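Local coordinates for protein aminopeptidase C (Lactobacillus rhamnosus, PDB 4K7C) that probably removes residues from the amino termini of peptides as a papain-like cysteine aminopeptidase of the bleomycin hydrolase type, at residues D375-W387 / K394-Q406. Residues are numbered along the deposited sequence; the frame is centred on the assembly and turned at random.
Sequences DGKPTKWKVENSW and KGYFVASDAWFDQ
Trp381 is pinned by Asp401 at an edge and by Phe404 over a face. Its NE1 gives a 2.9 Å hydrogen bond to the anti lone pair of Asp401 OD1, nearly in the indole plane; Asp401 OD2 salt-bridges Lys302. Phe404 lies in an offset stack on the six-membered ring, centroids 4.3 Å apart. With CG anti to the carbonyl carbon (chi1 -59°), the indole swings over toward the helix start. Replacing the indole with an alanine's methyl would probably leave Asp401 OD1 without its donor and a gap beside the Phe404 ring. On the same sheet face, Val383 CB packs 3.8 Å from Phe397 CB. Just past the strand, Asn385 ND2 sits over one face of the Phe397 ring, while its OD1 bonds His364 NE2, consistent with the His-Asn pair of papain-like active sites. Paired backbone bonds at Trp381-Ala399 and Val383-Phe397 hold this antiparallel hairpin.

More polar and partly exposed is the Lys382-Tyr396 pair: Lys382 NZ stands over the ring, 4.6 Å from its centroid, and salt-bridges Glu55. At the turn end the pairing slackens to a weak Asn385 N to Gly395 O bond. The hairpin lies between strands 364-374 and 331-332, with helix 298-310 against Trp381 and Phe404.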
# COMPACT_ATOMS: atom_id res chain seq x y z
N ASP A 375 -12.53 42.17 18.42
CA ASP A 375 -13.41 43.36 18.73
C ASP A 375 -14.77 42.93 19.33
O ASP A 375 -15.86 43.46 19.02
CB ASP A 375 -13.62 44.23 17.49
CG ASP A 375 -12.29 44.71 16.86
OD1 ASP A 375 -11.34 44.89 17.60
OD2 ASP A 375 -12.21 44.94 15.62
N GLY A 376 -14.70 41.92 20.17
CA GLY A 376 -15.88 41.43 20.91
C GLY A 376 -16.85 40.61 20.09
O GLY A 376 -17.90 40.27 20.59
N LYS A 377 -16.55 40.30 18.83
CA LYS A 377 -17.47 39.49 17.98
C LYS A 377 -16.77 38.16 17.57
O LYS A 377 -15.58 38.12 17.36
CB LYS A 377 -17.84 40.25 16.73
CG LYS A 377 -18.60 41.55 17.05
CD LYS A 377 -19.69 41.84 16.00
CE LYS A 377 -20.47 43.09 16.35
NZ LYS A 377 -20.97 43.03 17.77
N PRO A 378 -17.56 37.09 17.43
CA PRO A 378 -16.94 35.81 17.06
C PRO A 378 -16.53 35.77 15.60
O PRO A 378 -17.30 36.21 14.74
CB PRO A 378 -18.07 34.83 17.32
CG PRO A 378 -19.32 35.63 17.19
CD PRO A 378 -18.92 36.91 17.87
N THR A 379 -15.31 35.33 15.29
CA THR A 379 -14.94 35.18 13.85
C THR A 379 -14.94 33.72 13.37
O THR A 379 -15.09 33.44 12.17
CB THR A 379 -13.56 35.85 13.62
OG1 THR A 379 -12.61 35.23 14.47
CG2 THR A 379 -13.64 37.33 13.93
N LYS A 380 -14.64 32.84 14.33
CA LYS A 380 -14.47 31.43 14.09
C LYS A 380 -14.56 30.66 15.42
O LYS A 380 -14.38 31.24 16.46
CB LYS A 380 -13.16 31.08 13.36
CG LYS A 380 -11.91 31.64 13.94
CD LYS A 380 -10.74 31.65 12.97
CE LYS A 380 -9.46 32.20 13.60
NZ LYS A 380 -8.47 32.20 12.50
N TRP A 381 -14.96 29.39 15.29
CA TRP A 381 -15.32 28.52 16.39
C TRP A 381 -14.50 27.26 16.24
O TRP A 381 -14.29 26.72 15.11
CB TRP A 381 -16.78 28.13 16.29
CG TRP A 381 -17.73 29.31 16.30
CD1 TRP A 381 -18.05 30.09 15.24
CD2 TRP A 381 -18.56 29.73 17.40
NE1 TRP A 381 -18.94 31.10 15.64
CE2 TRP A 381 -19.26 30.89 16.96
CE3 TRP A 381 -18.67 29.33 18.77
CZ2 TRP A 381 -20.12 31.60 17.79
CZ3 TRP A 381 -19.57 29.99 19.57
CH2 TRP A 381 -20.26 31.13 19.10
N LYS A 382 -14.03 26.75 17.38
CA LYS A 382 -13.26 25.54 17.43
C LYS A 382 -14.17 24.36 17.68
O LYS A 382 -15.03 24.35 18.61
CB LYS A 382 -12.17 25.60 18.48
CG LYS A 382 -11.32 24.35 18.60
CD LYS A 382 -10.20 24.47 19.63
CE LYS A 382 -9.18 23.36 19.39
NZ LYS A 382 -8.32 23.11 20.56
N VAL A 383 -13.99 23.33 16.88
CA VAL A 383 -14.95 22.22 16.82
C VAL A 383 -14.28 20.87 17.06
O VAL A 383 -13.39 20.45 16.30
CB VAL A 383 -15.68 22.19 15.46
CG1 VAL A 383 -16.64 20.98 15.31
CG2 VAL A 383 -16.42 23.43 15.34
N GLU A 384 -14.71 20.20 18.11
CA GLU A 384 -14.26 18.83 18.30
C GLU A 384 -15.08 17.87 17.51
O GLU A 384 -16.31 17.75 17.72
CB GLU A 384 -14.27 18.39 19.82
CG GLU A 384 -13.83 16.92 19.98
CD GLU A 384 -13.84 16.46 21.41
OE1 GLU A 384 -14.42 17.21 22.24
OE2 GLU A 384 -13.43 15.32 21.68
N ASN A 385 -14.43 17.17 16.57
CA ASN A 385 -15.13 16.18 15.77
C ASN A 385 -14.84 14.80 16.35
O ASN A 385 -14.09 14.71 17.29
CB ASN A 385 -14.79 16.24 14.27
CG ASN A 385 -15.94 15.74 13.36
OD1 ASN A 385 -16.93 15.13 13.79
ND2 ASN A 385 -15.81 16.03 12.07
N SER A 386 -15.54 13.79 15.84
CA SER A 386 -15.48 12.39 16.35
C SER A 386 -15.16 11.42 15.20
O SER A 386 -15.72 10.30 15.07
CB SER A 386 -16.81 11.99 17.05
OG SER A 386 -17.96 12.20 16.24
N TRP A 387 -14.28 11.88 14.31
CA TRP A 387 -13.86 11.10 13.16
C TRP A 387 -12.41 10.68 13.24
O TRP A 387 -11.80 10.32 12.21
CB TRP A 387 -14.07 11.91 11.85
CG TRP A 387 -15.47 12.18 11.53
CD1 TRP A 387 -16.61 11.60 12.10
CD2 TRP A 387 -15.96 13.14 10.54
NE1 TRP A 387 -17.72 12.15 11.50
CE2 TRP A 387 -17.36 13.11 10.58
CE3 TRP A 387 -15.32 14.01 9.65
CZ2 TRP A 387 -18.15 13.88 9.73
CZ3 TRP A 387 -16.12 14.85 8.81
CH2 TRP A 387 -17.52 14.79 8.88
N LYS A 394 -5.60 17.40 14.06
CA LYS A 394 -5.71 16.28 15.00
C LYS A 394 -7.12 15.94 15.38
O LYS A 394 -7.40 15.61 16.50
CB LYS A 394 -4.87 16.59 16.21
CG LYS A 394 -3.39 16.57 15.86
CD LYS A 394 -2.59 17.34 16.84
CE LYS A 394 -1.12 17.09 16.53
NZ LYS A 394 -0.25 17.81 17.50
N GLY A 395 -8.00 16.04 14.41
CA GLY A 395 -9.44 15.75 14.57
C GLY A 395 -10.37 16.89 14.97
O GLY A 395 -11.54 16.71 15.02
N TYR A 396 -9.81 18.08 15.13
CA TYR A 396 -10.56 19.30 15.36
C TYR A 396 -10.79 20.09 14.07
O TYR A 396 -9.92 20.17 13.17
CB TYR A 396 -9.83 20.17 16.37
CG TYR A 396 -9.88 19.63 17.81
CD1 TYR A 396 -10.87 20.06 18.65
CD2 TYR A 396 -8.99 18.62 18.27
CE1 TYR A 396 -10.96 19.56 19.94
CE2 TYR A 396 -9.06 18.12 19.51
CZ TYR A 396 -10.05 18.59 20.38
OH TYR A 396 -10.12 18.05 21.67
N PHE A 397 -11.99 20.63 13.99
CA PHE A 397 -12.45 21.39 12.81
C PHE A 397 -12.51 22.88 13.24
O PHE A 397 -12.37 23.19 14.44
CB PHE A 397 -13.81 20.86 12.38
CG PHE A 397 -13.78 19.66 11.45
CD1 PHE A 397 -12.84 18.69 11.54
CD2 PHE A 397 -14.82 19.49 10.55
CE1 PHE A 397 -12.85 17.59 10.70
CE2 PHE A 397 -14.82 18.42 9.70
CZ PHE A 397 -13.83 17.48 9.77
N VAL A 398 -12.72 23.77 12.27
CA VAL A 398 -12.88 25.18 12.52
C VAL A 398 -14.07 25.63 11.69
O VAL A 398 -14.20 25.23 10.48
CB VAL A 398 -11.61 25.95 12.27
CG1 VAL A 398 -11.04 25.62 10.91
CG2 VAL A 398 -11.87 27.45 12.40
N ALA A 399 -14.98 26.45 12.29
CA ALA A 399 -16.18 26.89 11.60
C ALA A 399 -16.17 28.40 11.63
O ALA A 399 -15.93 29.00 12.72
CB ALA A 399 -17.44 26.42 12.28
N SER A 400 -16.36 29.03 10.46
CA SER A 400 -16.42 30.46 10.42
C SER A 400 -17.75 30.92 11.07
O SER A 400 -18.73 30.18 11.13
CB SER A 400 -16.32 31.04 8.96
OG SER A 400 -17.48 30.76 8.23
N ASP A 401 -17.76 32.17 11.54
CA ASP A 401 -18.98 32.71 12.12
C ASP A 401 -20.09 32.77 11.05
O ASP A 401 -21.26 32.48 11.33
CB ASP A 401 -18.71 34.07 12.75
CG ASP A 401 -19.81 34.42 13.72
OD1 ASP A 401 -20.04 33.57 14.56
OD2 ASP A 401 -20.50 35.46 13.54
N ALA A 402 -19.75 33.09 9.78
CA ALA A 402 -20.80 33.02 8.75
C ALA A 402 -21.39 31.65 8.55
O ALA A 402 -22.61 31.50 8.28
CB ALA A 402 -20.27 33.60 7.42
N TRP A 403 -20.52 30.63 8.59
CA TRP A 403 -20.96 29.27 8.50
C TRP A 403 -21.88 28.92 9.66
O TRP A 403 -22.88 28.28 9.44
CB TRP A 403 -19.78 28.28 8.44
CG TRP A 403 -20.14 26.87 7.99
CD1 TRP A 403 -20.05 26.36 6.72
CD2 TRP A 403 -20.64 25.79 8.80
NE1 TRP A 403 -20.41 25.03 6.70
CE2 TRP A 403 -20.78 24.66 7.97
CE3 TRP A 403 -21.00 25.69 10.14
CZ2 TRP A 403 -21.27 23.44 8.41
CZ3 TRP A 403 -21.44 24.44 10.60
CH2 TRP A 403 -21.59 23.35 9.73
N PHE A 404 -21.49 29.28 10.86
CA PHE A 404 -22.30 28.98 12.09
C PHE A 404 -23.72 29.60 11.88
O PHE A 404 -24.72 28.94 12.08
CB PHE A 404 -21.58 29.69 13.25
CG PHE A 404 -22.12 29.36 14.59
CD1 PHE A 404 -21.34 28.63 15.45
CD2 PHE A 404 -23.44 29.69 14.99
CE1 PHE A 404 -21.81 28.28 16.72
CE2 PHE A 404 -23.91 29.34 16.28
CZ PHE A 404 -23.05 28.65 17.12
N ASP A 405 -23.77 30.83 11.43
CA ASP A 405 -25.07 31.50 11.18
C ASP A 405 -25.99 30.71 10.32
O ASP A 405 -27.20 30.65 10.51
CB ASP A 405 -24.88 32.93 10.60
CG ASP A 405 -24.31 33.91 11.59
OD1 ASP A 405 -24.15 33.58 12.78
OD2 ASP A 405 -23.97 35.04 11.16
N GLN A 406 -25.44 30.15 9.25
CA GLN A 406 -26.25 29.49 8.29
C GLN A 406 -26.56 28.05 8.64
O GLN A 406 -27.67 27.58 8.40
CB GLN A 406 -25.54 29.47 6.91
CG GLN A 406 -25.31 30.76 6.12
CD GLN A 406 -26.54 31.61 6.04
OE1 GLN A 406 -27.66 31.17 5.72
NE2 GLN A 406 -26.35 32.83 6.35
O HOH W 1 -12.31 14.00 14.29